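Local coordinates for DUF3856 domain-containing protein (Chlorobium tepidum, PDB 2HR2), which is of unknown function but folds as a TPR-like superhelix of packed alpha-helices, an architecture that in many relatives serves protein recognition, at residues K82-F87 against I102-S107; G91-N94 against L100-S103; A111-G116 against P123-V128; E130-R135 against P140-M145. All blocks are in the same frame, centred on the assembly; numbering follows the deposited sequence.

Overall arrangement
Following the chain from the N terminus, helix 73-90 leads through a short loop into helix 97-114, and interaction 1 (82-87 with 102-107) closes this hairpin by packing its two helices together. Interaction 2 (91-94 with 100-103) is a shorter closure within the same hairpin. It folds the connecting loop onto helix 97-114 and shares I102 and S103 with interaction 1, whose centre is about 8 Å from its own. Interaction 3 then joins the end of helix 97-114 to helix 118-134, and interaction 4 joins helix 118-134 to helix 142-157. These last two follow in series, so the four contacts link successive helices of the superhelix.

Interaction 1. Residues K82-F87 against I102-S107; sequences KALHYF and ISAVYS
L84 and A104 form the centre of a purely apolar contact between two helices, and their CA atoms lie 6.7 Å apart. The short helical segments run at 137° to each other, roughly antiparallel, with axes 9.5 Å apart at closest approach. All four touching side chains are aliphatic and buried. L84 reaches across with its CD2 branch, which lies 3.8 Å from A104 CB and also meets CG2 of V105, the two longer side chains crossing at about a right angle. Its CG, turned away from its own carbonyl carbon (chi1 -65°), sits over the same methyl, 4.0 Å from A104 CB. Beside this pair A83 CB faces A104 CB at 4.1 Å, so that two alanine methyls meet where the backbones come near. Replacing L84 by an alanine would remove both methyl branches and is likely to open a gap beside V105 and above A104. Backbone bonds keep each helix regular: F87 N to A83 O, and Y106 N to I102 O. Around this pair, L84 also packs on W101 and R108 of helix 97-114, while V105 touches E124, V128 and M131 and so carries the packing on to helix 118-134.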
loop_
_atom_site.group_PDB
_atom_site.type_symbol
_atom_site.label_atom_id
_atom_site.label_comp_id
_atom_site.label_asym_id
_atom_site.label_seq_id
_atom_site.Cartn_x
_atom_site.Cartn_y
_atom_site.Cartn_z
ATOM N N LYS A 82 -7.302 -5.391 0.503
ATOM C CA LYS A 82 -8.204 -4.492 1.226
ATOM C C LYS A 82 -8.014 -3.041 0.773
ATOM O O LYS A 82 -8.981 -2.288 0.687
ATOM C CB LYS A 82 -8.087 -4.659 2.751
ATOM C CG LYS A 82 -8.719 -5.972 3.261
ATOM C CD LYS A 82 -8.818 -6.048 4.782
ATOM N N ALA A 83 -6.784 -2.656 0.455
ATOM C CA ALA A 83 -6.519 -1.308 -0.049
ATOM C C ALA A 83 -7.071 -1.141 -1.464
ATOM O O ALA A 83 -7.686 -0.123 -1.784
ATOM C CB ALA A 83 -5.030 -1.012 -0.031
ATOM N N LEU A 84 -6.853 -2.151 -2.302
ATOM C CA LEU A 84 -7.313 -2.118 -3.686
ATOM C C LEU A 84 -8.836 -2.153 -3.815
ATOM O O LEU A 84 -9.381 -1.628 -4.786
ATOM C CB LEU A 84 -6.671 -3.258 -4.477
ATOM C CG LEU A 84 -5.152 -3.142 -4.632
ATOM C CD1 LEU A 84 -4.552 -4.443 -5.143
ATOM C CD2 LEU A 84 -4.769 -1.979 -5.542
ATOM N N HIS A 85 -9.519 -2.762 -2.846
ATOM C CA HIS A 85 -10.985 -2.792 -2.843
ATOM C C HIS A 85 -11.516 -1.355 -2.822
ATOM O O HIS A 85 -12.526 -1.054 -3.449
ATOM C CB HIS A 85 -11.519 -3.586 -1.643
ATOM C CG HIS A 85 -13.013 -3.723 -1.613
ATOM N ND1 HIS A 85 -13.693 -4.652 -2.374
ATOM C CD2 HIS A 85 -13.956 -3.065 -0.897
ATOM C CE1 HIS A 85 -14.989 -4.550 -2.140
ATOM N NE2 HIS A 85 -15.176 -3.596 -1.246
ATOM N N TYR A 86 -10.815 -0.476 -2.107
ATOM C CA TYR A 86 -11.169 0.942 -2.042
ATOM C C TYR A 86 -10.723 1.704 -3.293
ATOM O O TYR A 86 -11.513 2.433 -3.889
ATOM C CB TYR A 86 -10.555 1.595 -0.796
ATOM C CG TYR A 86 -10.787 3.090 -0.709
ATOM C CD1 TYR A 86 -11.996 3.601 -0.244
ATOM C CD2 TYR A 86 -9.794 3.994 -1.084
ATOM C CE1 TYR A 86 -12.213 4.969 -0.162
ATOM C CE2 TYR A 86 -10.002 5.366 -1.005
ATOM C CZ TYR A 86 -11.216 5.844 -0.542
ATOM O OH TYR A 86 -11.435 7.198 -0.454
ATOM N N PHE A 87 -9.458 1.544 -3.679
ATOM C CA PHE A 87 -8.918 2.278 -4.830
ATOM C C PHE A 87 -9.604 1.961 -6.161
ATOM O O PHE A 87 -9.749 2.847 -7.002
ATOM C CB PHE A 87 -7.402 2.088 -4.967
ATOM C CG PHE A 87 -6.602 2.704 -3.851
ATOM C CD1 PHE A 87 -6.671 4.066 -3.596
ATOM C CD2 PHE A 87 -5.733 1.934 -3.095
ATOM C CE1 PHE A 87 -5.922 4.636 -2.581
ATOM C CE2 PHE A 87 -4.976 2.500 -2.079
ATOM C CZ PHE A 87 -5.070 3.852 -1.824
ATOM N N ILE A 102 -0.712 2.828 -6.600
ATOM C CA ILE A 102 0.376 2.159 -7.311
ATOM C C ILE A 102 1.164 1.261 -6.359
ATOM O O ILE A 102 1.510 0.131 -6.708
ATOM C CB ILE A 102 1.316 3.184 -8.013
ATOM C CG1 ILE A 102 0.576 3.882 -9.160
ATOM C CG2 ILE A 102 2.570 2.487 -8.574
ATOM C CD1 ILE A 102 1.340 5.012 -9.809
ATOM N N SER A 103 1.432 1.766 -5.161
ATOM C CA SER A 103 2.136 1.005 -4.133
ATOM C C SER A 103 1.419 -0.308 -3.807
ATOM O O SER A 103 2.051 -1.358 -3.711
ATOM C CB SER A 103 2.269 1.856 -2.863
ATOM O OG SER A 103 2.786 1.103 -1.777
ATOM N N ALA A 104 0.103 -0.238 -3.631
ATOM C CA ALA A 104 -0.700 -1.417 -3.309
ATOM C C ALA A 104 -0.680 -2.461 -4.425
ATOM O O ALA A 104 -0.640 -3.660 -4.152
ATOM C CB ALA A 104 -2.128 -1.009 -2.997
ATOM N N VAL A 105 -0.711 -2.001 -5.672
ATOM C CA VAL A 105 -0.670 -2.897 -6.829
ATOM C C VAL A 105 0.701 -3.576 -6.887
ATOM O O VAL A 105 0.797 -4.769 -7.172
ATOM C CB VAL A 105 -0.978 -2.130 -8.146
ATOM C CG1 VAL A 105 -0.853 -3.023 -9.367
ATOM C CG2 VAL A 105 -2.375 -1.550 -8.104
ATOM N N TYR A 106 1.750 -2.808 -6.603
ATOM C CA TYR A 106 3.114 -3.317 -6.585
ATOM C C TYR A 106 3.289 -4.337 -5.470
ATOM O O TYR A 106 3.862 -5.399 -5.695
ATOM C CB TYR A 106 4.086 -2.156 -6.425
ATOM C CG TYR A 106 5.544 -2.541 -6.446
ATOM C CD1 TYR A 106 6.130 -3.053 -7.600
ATOM C CD2 TYR A 106 6.350 -2.344 -5.331
ATOM C CE1 TYR A 106 7.473 -3.388 -7.631
ATOM C CE2 TYR A 106 7.682 -2.679 -5.354
ATOM C CZ TYR A 106 8.243 -3.198 -6.505
ATOM O OH TYR A 106 9.581 -3.517 -6.522
ATOM N N SER A 107 2.785 -4.024 -4.278
ATOM C CA SER A 107 2.834 -4.956 -3.150
ATOM C C SER A 107 2.125 -6.269 -3.492
ATOM O O SER A 107 2.609 -7.349 -3.147
ATOM C CB SER A 107 2.185 -4.341 -1.901
ATOM O OG SER A 107 2.916 -3.234 -1.398
#

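Interaction 2. Residues G91-N94 against L100-S103; sequences GELN and LWIS
The backbone N of E92, 4.0 Å from W101 CZ3, is hydrogen-bonded to OE1 of E97 in the first turn of helix 97-114, which holds the loop close to the indole. W101 turns its CG away from the backbone N (chi1 -168°), and the six-membered part of the ring reaches toward the loop. There CZ3 does most of the touching. It lies 3.7 Å from G91 C, approached obliquely, while L93 N comes to the ring edge, 3.8 Å from the same W101 CZ3. The CB of L93 adds an apolar touch to this corner of the indole. Farther along, L93 CD1 meets I102 CG1 at 4.2 Å, the two side chains crossing at about a right angle. F87 lies offset over one indole face, the side on which G91 approaches, its plane only about 15° from the indole, and M131 of helix 118-134 packs on the opposite face. A serine in place of W101 would probably leave the loop backbone and F87 without their shared packing surface. Chemically, loop and helix meet here through van der Waals contact, peptide groups and leucine packed on an indole and an isoleucine, with the polar bonding directed to neighbours such as E97.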
loop_
_atom_site.group_PDB
_atom_site.type_symbol
_atom_site.label_atom_id
_atom_site.label_comp_id
_atom_site.label_asym_id
_atom_site.label_seq_id
_atom_site.Cartn_x
_atom_site.Cartn_y
_atom_site.Cartn_z
ATOM N N GLY A 91 -10.845 5.401 -6.118
ATOM C CA GLY A 91 -9.484 5.917 -6.288
ATOM C C GLY A 91 -9.314 6.916 -7.420
ATOM O O GLY A 91 -9.994 6.830 -8.445
ATOM N N GLU A 92 -8.396 7.862 -7.217
ATOM C CA GLU A 92 -8.055 8.887 -8.212
ATOM C C GLU A 92 -6.539 8.848 -8.453
ATOM O O GLU A 92 -5.745 9.250 -7.599
ATOM C CB GLU A 92 -8.564 10.259 -7.764
ATOM C CG GLU A 92 -10.103 10.339 -7.847
ATOM C CD GLU A 92 -10.683 11.693 -7.484
ATOM O OE1 GLU A 92 -10.041 12.440 -6.714
ATOM O OE2 GLU A 92 -11.800 11.996 -7.957
ATOM N N LEU A 93 -6.158 8.338 -9.623
ATOM C CA LEU A 93 -4.753 8.131 -9.977
ATOM C C LEU A 93 -3.894 9.397 -10.022
ATOM O O LEU A 93 -2.726 9.352 -9.650
ATOM C CB LEU A 93 -4.653 7.391 -11.321
ATOM C CG LEU A 93 -3.269 6.957 -11.819
ATOM C CD1 LEU A 93 -2.568 6.070 -10.800
ATOM C CD2 LEU A 93 -3.379 6.239 -13.153
ATOM N N ASN A 94 -4.462 10.516 -10.465
ATOM C CA ASN A 94 -3.696 11.765 -10.580
ATOM C C ASN A 94 -3.662 12.662 -9.337
ATOM O O ASN A 94 -3.310 13.829 -9.441
ATOM C CB ASN A 94 -4.166 12.550 -11.807
ATOM C CG ASN A 94 -3.846 11.839 -13.101
ATOM O OD1 ASN A 94 -2.819 11.172 -13.217
ATOM N ND2 ASN A 94 -4.713 11.990 -14.091
ATOM N N LEU A 100 -0.201 5.846 -3.448
ATOM C CA LEU A 100 -0.521 4.699 -2.598
ATOM C C LEU A 100 -1.262 3.605 -3.380
ATOM O O LEU A 100 -1.141 2.431 -3.045
ATOM C CB LEU A 100 -1.311 5.132 -1.358
ATOM C CG LEU A 100 -0.545 6.002 -0.352
ATOM C CD1 LEU A 100 -1.455 6.492 0.766
ATOM C CD2 LEU A 100 0.649 5.251 0.232
ATOM N N TRP A 101 -2.026 3.987 -4.403
ATOM C CA TRP A 101 -2.725 3.016 -5.247
ATOM C C TRP A 101 -1.657 2.161 -5.933
ATOM O O TRP A 101 -1.685 0.934 -5.844
ATOM C CB TRP A 101 -3.562 3.724 -6.316
ATOM C CG TRP A 101 -4.552 2.859 -7.069
ATOM C CD1 TRP A 101 -4.602 1.491 -7.120
ATOM C CD2 TRP A 101 -5.559 3.324 -7.977
ATOM N NE1 TRP A 101 -5.624 1.085 -7.944
ATOM C CE2 TRP A 101 -6.217 2.189 -8.492
ATOM C CE3 TRP A 101 -5.985 4.596 -8.382
ATOM C CZ2 TRP A 101 -7.271 2.283 -9.390
ATOM C CZ3 TRP A 101 -7.037 4.688 -9.274
ATOM C CH2 TRP A 101 -7.668 3.538 -9.770
ATOM N N ILE A 102 -0.712 2.828 -6.600
ATOM C CA ILE A 102 0.376 2.159 -7.311
ATOM C C ILE A 102 1.164 1.261 -6.359
ATOM O O ILE A 102 1.510 0.131 -6.708
ATOM C CB ILE A 102 1.316 3.184 -8.013
ATOM C CG1 ILE A 102 0.576 3.882 -9.160
ATOM C CG2 ILE A 102 2.570 2.487 -8.574
ATOM C CD1 ILE A 102 1.340 5.012 -9.809
ATOM N N SER A 103 1.432 1.766 -5.161
ATOM C CA SER A 103 2.136 1.005 -4.133
ATOM C C SER A 103 1.419 -0.308 -3.807
ATOM O O SER A 103 2.051 -1.358 -3.711
ATOM C CB SER A 103 2.269 1.856 -2.863
ATOM O OG SER A 103 2.786 1.103 -1.777
#

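Interaction 3. Residues A111-G116 against P123-V128; sequences ALDGLG and PEFKKV
Two different first torsions bring D113 and F125 together: D113 has its CG opposite the backbone N (chi1 -171°), whereas F125 has its CG opposite the carbonyl carbon (chi1 -78°), and the far end of the ring comes nearer to the aspartate than its CB bond alone would suggest. D113 OD2 consequently lies 4.0 Å from F125 CE2 and 4.2 Å from F125 CZ. It approaches obliquely, with the carboxylate and ring planes almost perpendicular, 89° apart. This is a van der Waals touch, and the main polar partner of the carboxylate is elsewhere: OD2 makes a salt bridge to NE of R152 in helix 142-157, and R152 in turn packs on F125. The charge is thus paired next to the ring of F125, which would favour a fixed orientation for the aspartate. Alongside, L112 CD1 meets the aliphatic part of E124, 4.2 Å from E124 CG. The glutamate chain is bent about its CB-CG bond, and its OE2 has a long, weak ion pair with R108. The contact is thin, since the two backbones stand well apart, with 9.0 Å between the CA atoms of L112 and E124. Here helix 97-114 is ending. G116 has positive phi and terminates it in a Schellman motif, with G116 N bonded to D113 O at 3.1 Å. Successive helices joined by tight turns and packed side by side are what an alpha-alpha superhelix of the TPR-like kind consists of, and this contact joins two such neighbours.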
loop_
_atom_site.group_PDB
_atom_site.type_symbol
_atom_site.label_atom_id
_atom_site.label_comp_id
_atom_site.label_asym_id
_atom_site.label_seq_id
_atom_site.Cartn_x
_atom_site.Cartn_y
_atom_site.Cartn_z
ATOM N N ALA A 111 3.760 -9.925 -3.564
ATOM C CA ALA A 111 3.179 -10.951 -2.707
ATOM C C ALA A 111 2.827 -12.204 -3.501
ATOM O O ALA A 111 3.175 -13.312 -3.097
ATOM C CB ALA A 111 1.951 -10.412 -1.990
ATOM N N LEU A 112 2.138 -12.023 -4.624
ATOM C CA LEU A 112 1.774 -13.140 -5.489
ATOM C C LEU A 112 3.016 -13.875 -5.970
ATOM O O LEU A 112 3.039 -15.102 -6.016
ATOM C CB LEU A 112 0.977 -12.651 -6.699
ATOM C CG LEU A 112 -0.443 -12.158 -6.424
ATOM C CD1 LEU A 112 -0.982 -11.374 -7.610
ATOM C CD2 LEU A 112 -1.365 -13.324 -6.069
ATOM N N ASP A 113 4.047 -13.111 -6.316
ATOM C CA ASP A 113 5.304 -13.675 -6.790
ATOM C C ASP A 113 5.980 -14.465 -5.663
ATOM O O ASP A 113 6.453 -15.587 -5.875
ATOM C CB ASP A 113 6.204 -12.547 -7.292
ATOM C CG ASP A 113 7.450 -13.043 -8.005
ATOM O OD1 ASP A 113 7.569 -14.260 -8.260
ATOM O OD2 ASP A 113 8.310 -12.192 -8.325
ATOM N N GLY A 114 5.996 -13.885 -4.464
ATOM C CA GLY A 114 6.574 -14.537 -3.289
ATOM C C GLY A 114 5.870 -15.824 -2.878
ATOM O O GLY A 114 6.484 -16.707 -2.288
ATOM N N LEU A 115 4.579 -15.925 -3.189
ATOM C CA LEU A 115 3.786 -17.117 -2.891
ATOM C C LEU A 115 3.857 -18.167 -4.006
ATOM O O LEU A 115 3.203 -19.204 -3.922
ATOM C CB LEU A 115 2.325 -16.723 -2.647
ATOM C CG LEU A 115 2.064 -15.855 -1.411
ATOM C CD1 LEU A 115 0.674 -15.250 -1.468
ATOM C CD2 LEU A 115 2.263 -16.650 -0.127
ATOM N N GLY A 116 4.645 -17.905 -5.049
ATOM C CA GLY A 116 4.795 -18.842 -6.163
ATOM C C GLY A 116 3.664 -18.801 -7.176
ATOM O O GLY A 116 3.521 -19.721 -7.975
ATOM N N PRO A 123 0.692 -10.204 -14.818
ATOM C CA PRO A 123 -0.184 -9.098 -15.207
ATOM C C PRO A 123 -0.207 -7.930 -14.212
ATOM O O PRO A 123 -0.418 -6.797 -14.636
ATOM C CB PRO A 123 -1.565 -9.752 -15.342
ATOM C CG PRO A 123 -1.450 -11.077 -14.708
ATOM C CD PRO A 123 -0.028 -11.487 -14.784
ATOM N N GLU A 124 0.007 -8.190 -12.918
ATOM C CA GLU A 124 0.059 -7.108 -11.924
ATOM C C GLU A 124 1.307 -6.254 -12.097
ATOM O O GLU A 124 1.235 -5.039 -11.941
ATOM C CB GLU A 124 -0.043 -7.638 -10.496
ATOM C CG GLU A 124 -1.456 -8.050 -10.121
ATOM C CD GLU A 124 -2.383 -6.863 -9.833
ATOM O OE1 GLU A 124 -2.003 -5.990 -9.032
ATOM O OE2 GLU A 124 -3.511 -6.825 -10.366
ATOM N N PHE A 125 2.447 -6.882 -12.404
ATOM C CA PHE A 125 3.677 -6.122 -12.675
ATOM C C PHE A 125 3.509 -5.247 -13.917
ATOM O O PHE A 125 4.020 -4.132 -13.956
ATOM C CB PHE A 125 4.904 -7.023 -12.848
ATOM C CG PHE A 125 5.470 -7.546 -11.559
ATOM C CD1 PHE A 125 6.050 -6.682 -10.644
ATOM C CD2 PHE A 125 5.474 -8.904 -11.282
ATOM C CE1 PHE A 125 6.595 -7.155 -9.458
ATOM C CE2 PHE A 125 6.024 -9.386 -10.098
ATOM C CZ PHE A 125 6.584 -8.508 -9.186
ATOM N N LYS A 126 2.806 -5.761 -14.926
ATOM C CA LYS A 126 2.517 -4.989 -16.134
ATOM C C LYS A 126 1.635 -3.789 -15.770
ATOM O O LYS A 126 1.849 -2.687 -16.270
ATOM C CB LYS A 126 1.817 -5.855 -17.192
ATOM C CG LYS A 126 1.697 -5.209 -18.579
ATOM C CD LYS A 126 0.939 -6.099 -19.586
ATOM N N LYS A 127 0.655 -4.013 -14.889
ATOM C CA LYS A 127 -0.272 -2.967 -14.445
ATOM C C LYS A 127 0.464 -1.841 -13.717
ATOM O O LYS A 127 0.090 -0.677 -13.850
ATOM C CB LYS A 127 -1.364 -3.580 -13.542
ATOM C CG LYS A 127 -2.473 -2.634 -13.058
ATOM C CD LYS A 127 -3.437 -2.210 -14.166
ATOM C CE LYS A 127 -4.510 -1.256 -13.624
ATOM N NZ LYS A 127 -5.474 -0.808 -14.669
ATOM N N VAL A 128 1.499 -2.189 -12.950
ATOM C CA VAL A 128 2.297 -1.189 -12.241
ATOM C C VAL A 128 2.948 -0.245 -13.250
ATOM O O VAL A 128 2.884 0.974 -13.090
ATOM C CB VAL A 128 3.384 -1.824 -11.327
ATOM C CG1 VAL A 128 4.318 -0.760 -10.770
ATOM C CG2 VAL A 128 2.749 -2.584 -10.175
#

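Interaction 4. Residues E130-R135 against P140-M145; sequences EMIEER and PGKERM
I132, on the last turns of helix 118-134, faces K142, in the first turn of the next helix, with 7.1 Å between their CA atoms; the chain leaves helical geometry at R135 and enters helix 142-157 through G141, the N-cap residue, whose phi is positive. Across this turn the contact rests on one isoleucine. I132 directs its bond to CB toward the other segment and uses both ends of its branched side chain. CG2 lies 4.0 Å from K142 CB, and CD1 comes within 4.2 Å of the same K142 CB. One helical turn farther on, I132 CD1 meets the terminal methyl of M145, 4.3 Å from M145 CE; this residue is modelled as selenomethionine. K142 contributes the base of its side chain alone. Its CG sits between the backbone N and the carbonyl carbon (chi1 63°), and from there the extended chain leads the charged end away from the isoleucine. M145, in turn, packs on I102 and Y106 of helix 97-114, so the small cluster continues inward, and a bound glycerol lies about 4 Å from its side chain. The turn itself is tied to the neighbouring hairpin by R135, whose NH2 is hydrogen-bonded to the backbone O of Q95, with a weak hydrogen bond from NE to L93 O. The chemistry is thus divided: aliphatic carbons join the two helices near the surface, the lysine keeps its charge clear of them, and R135 bonds, in one case weakly, to backbone oxygens of the loop between helices 73-90 and 97-114.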
loop_
_atom_site.group_PDB
_atom_site.type_symbol
_atom_site.label_atom_id
_atom_site.label_comp_id
_atom_site.label_asym_id
_atom_site.label_seq_id
_atom_site.Cartn_x
_atom_site.Cartn_y
_atom_site.Cartn_z
ATOM N N GLU A 130 2.039 0.277 -16.408
ATOM C CA GLU A 130 0.984 1.011 -17.109
ATOM C C GLU A 130 0.466 2.204 -16.297
ATOM O O GLU A 130 0.252 3.285 -16.843
ATOM C CB GLU A 130 -0.165 0.074 -17.506
ATOM C CG GLU A 130 0.196 -0.880 -18.655
ATOM C CD GLU A 130 -0.912 -1.878 -18.992
ATOM O OE1 GLU A 130 -1.555 -2.413 -18.060
ATOM O OE2 GLU A 130 -1.126 -2.151 -20.195
HETATM N N MSE A 131 0.291 2.012 -14.994
HETATM C CA MSE A 131 -0.189 3.090 -14.120
HETATM C C MSE A 131 0.825 4.217 -13.964
HETATM O O MSE A 131 0.448 5.384 -13.899
HETATM C CB MSE A 131 -0.586 2.547 -12.749
HETATM C CG MSE A 131 -1.835 1.687 -12.796
HETATM SE SE MSE A 131 -2.162 0.742 -11.143
HETATM C CE MSE A 131 -2.576 2.244 -9.980
ATOM N N ILE A 132 2.106 3.866 -13.900
ATOM C CA ILE A 132 3.171 4.863 -13.799
ATOM C C ILE A 132 3.181 5.739 -15.058
ATOM O O ILE A 132 3.359 6.959 -14.967
ATOM C CB ILE A 132 4.550 4.201 -13.568
ATOM C CG1 ILE A 132 4.602 3.593 -12.167
ATOM C CG2 ILE A 132 5.683 5.220 -13.708
ATOM C CD1 ILE A 132 5.776 2.677 -11.933
ATOM N N GLU A 133 2.998 5.121 -16.224
ATOM C CA GLU A 133 2.930 5.873 -17.476
ATOM C C GLU A 133 1.723 6.795 -17.476
ATOM O O GLU A 133 1.834 7.981 -17.774
ATOM C CB GLU A 133 2.779 4.953 -18.680
ATOM C CG GLU A 133 3.968 4.113 -19.008
ATOM C CD GLU A 133 3.661 3.175 -20.143
ATOM O OE1 GLU A 133 3.793 1.951 -19.940
ATOM O OE2 GLU A 133 3.233 3.652 -21.217
ATOM N N GLU A 134 0.573 6.216 -17.142
ATOM C CA GLU A 134 -0.707 6.915 -17.140
ATOM C C GLU A 134 -0.737 8.104 -16.186
ATOM O O GLU A 134 -1.299 9.144 -16.508
ATOM C CB GLU A 134 -1.812 5.922 -16.757
ATOM C CG GLU A 134 -3.221 6.348 -17.149
ATOM C CD GLU A 134 -4.280 5.305 -16.791
ATOM O OE1 GLU A 134 -4.009 4.413 -15.954
ATOM O OE2 GLU A 134 -5.394 5.384 -17.354
ATOM N N ARG A 135 -0.125 7.947 -15.019
ATOM C CA ARG A 135 -0.132 8.996 -14.012
ATOM C C ARG A 135 0.657 10.240 -14.423
ATOM O O ARG A 135 1.845 10.154 -14.744
ATOM C CB ARG A 135 0.391 8.451 -12.674
ATOM C CG ARG A 135 0.253 9.433 -11.513
ATOM C CD ARG A 135 0.579 8.808 -10.160
ATOM N NE ARG A 135 0.179 9.702 -9.070
ATOM C CZ ARG A 135 0.861 10.769 -8.665
ATOM N NH1 ARG A 135 2.007 11.104 -9.228
ATOM N NH2 ARG A 135 0.396 11.518 -7.681
ATOM N N PRO A 140 7.569 9.013 -6.816
ATOM C CA PRO A 140 8.816 8.586 -6.177
ATOM C C PRO A 140 8.957 7.078 -6.132
ATOM O O PRO A 140 7.984 6.368 -5.862
ATOM C CB PRO A 140 8.692 9.135 -4.753
ATOM C CG PRO A 140 7.811 10.308 -4.882
ATOM C CD PRO A 140 6.827 9.968 -5.973
ATOM N N GLY A 141 10.166 6.601 -6.413
ATOM C CA GLY A 141 10.463 5.171 -6.417
ATOM C C GLY A 141 10.020 4.437 -7.670
ATOM O O GLY A 141 10.063 3.208 -7.707
ATOM N N LYS A 142 9.607 5.176 -8.701
ATOM C CA LYS A 142 9.136 4.564 -9.948
ATOM C C LYS A 142 10.208 3.749 -10.656
ATOM O O LYS A 142 9.904 2.730 -11.265
ATOM C CB LYS A 142 8.573 5.607 -10.922
ATOM C CG LYS A 142 9.572 6.655 -11.412
ATOM C CD LYS A 142 8.925 7.632 -12.368
ATOM C CE LYS A 142 9.931 8.632 -12.886
ATOM N NZ LYS A 142 9.348 9.453 -13.977
ATOM N N GLU A 143 11.458 4.185 -10.567
ATOM C CA GLU A 143 12.551 3.486 -11.243
ATOM C C GLU A 143 12.773 2.121 -10.596
ATOM O O GLU A 143 12.935 1.122 -11.293
ATOM C CB GLU A 143 13.849 4.304 -11.266
ATOM C CG GLU A 143 13.736 5.659 -11.981
ATOM C CD GLU A 143 13.140 6.774 -11.129
ATOM O OE1 GLU A 143 12.755 6.531 -9.956
ATOM O OE2 GLU A 143 13.057 7.908 -11.648
ATOM N N ARG A 144 12.756 2.086 -9.266
ATOM C CA ARG A 144 12.912 0.844 -8.518
ATOM C C ARG A 144 11.839 -0.161 -8.902
ATOM O O ARG A 144 12.146 -1.310 -9.187
ATOM C CB ARG A 144 12.809 1.117 -7.016
ATOM C CG ARG A 144 12.832 -0.121 -6.116
ATOM C CD ARG A 144 12.644 0.258 -4.652
ATOM N NE ARG A 144 13.693 1.160 -4.188
ATOM C CZ ARG A 144 14.909 0.777 -3.799
ATOM N NH1 ARG A 144 15.270 -0.507 -3.817
ATOM N NH2 ARG A 144 15.795 1.695 -3.407
HETATM N N MSE A 145 10.586 0.288 -8.892
HETATM C CA MSE A 145 9.443 -0.562 -9.215
HETATM C C MSE A 145 9.456 -1.083 -10.651
HETATM O O MSE A 145 9.237 -2.271 -10.885
HETATM C CB MSE A 145 8.127 0.180 -8.962
HETATM C CG MSE A 145 7.812 0.400 -7.495
HETATM SE SE MSE A 145 6.038 1.189 -7.193
HETATM C CE MSE A 145 6.405 3.032 -7.739
#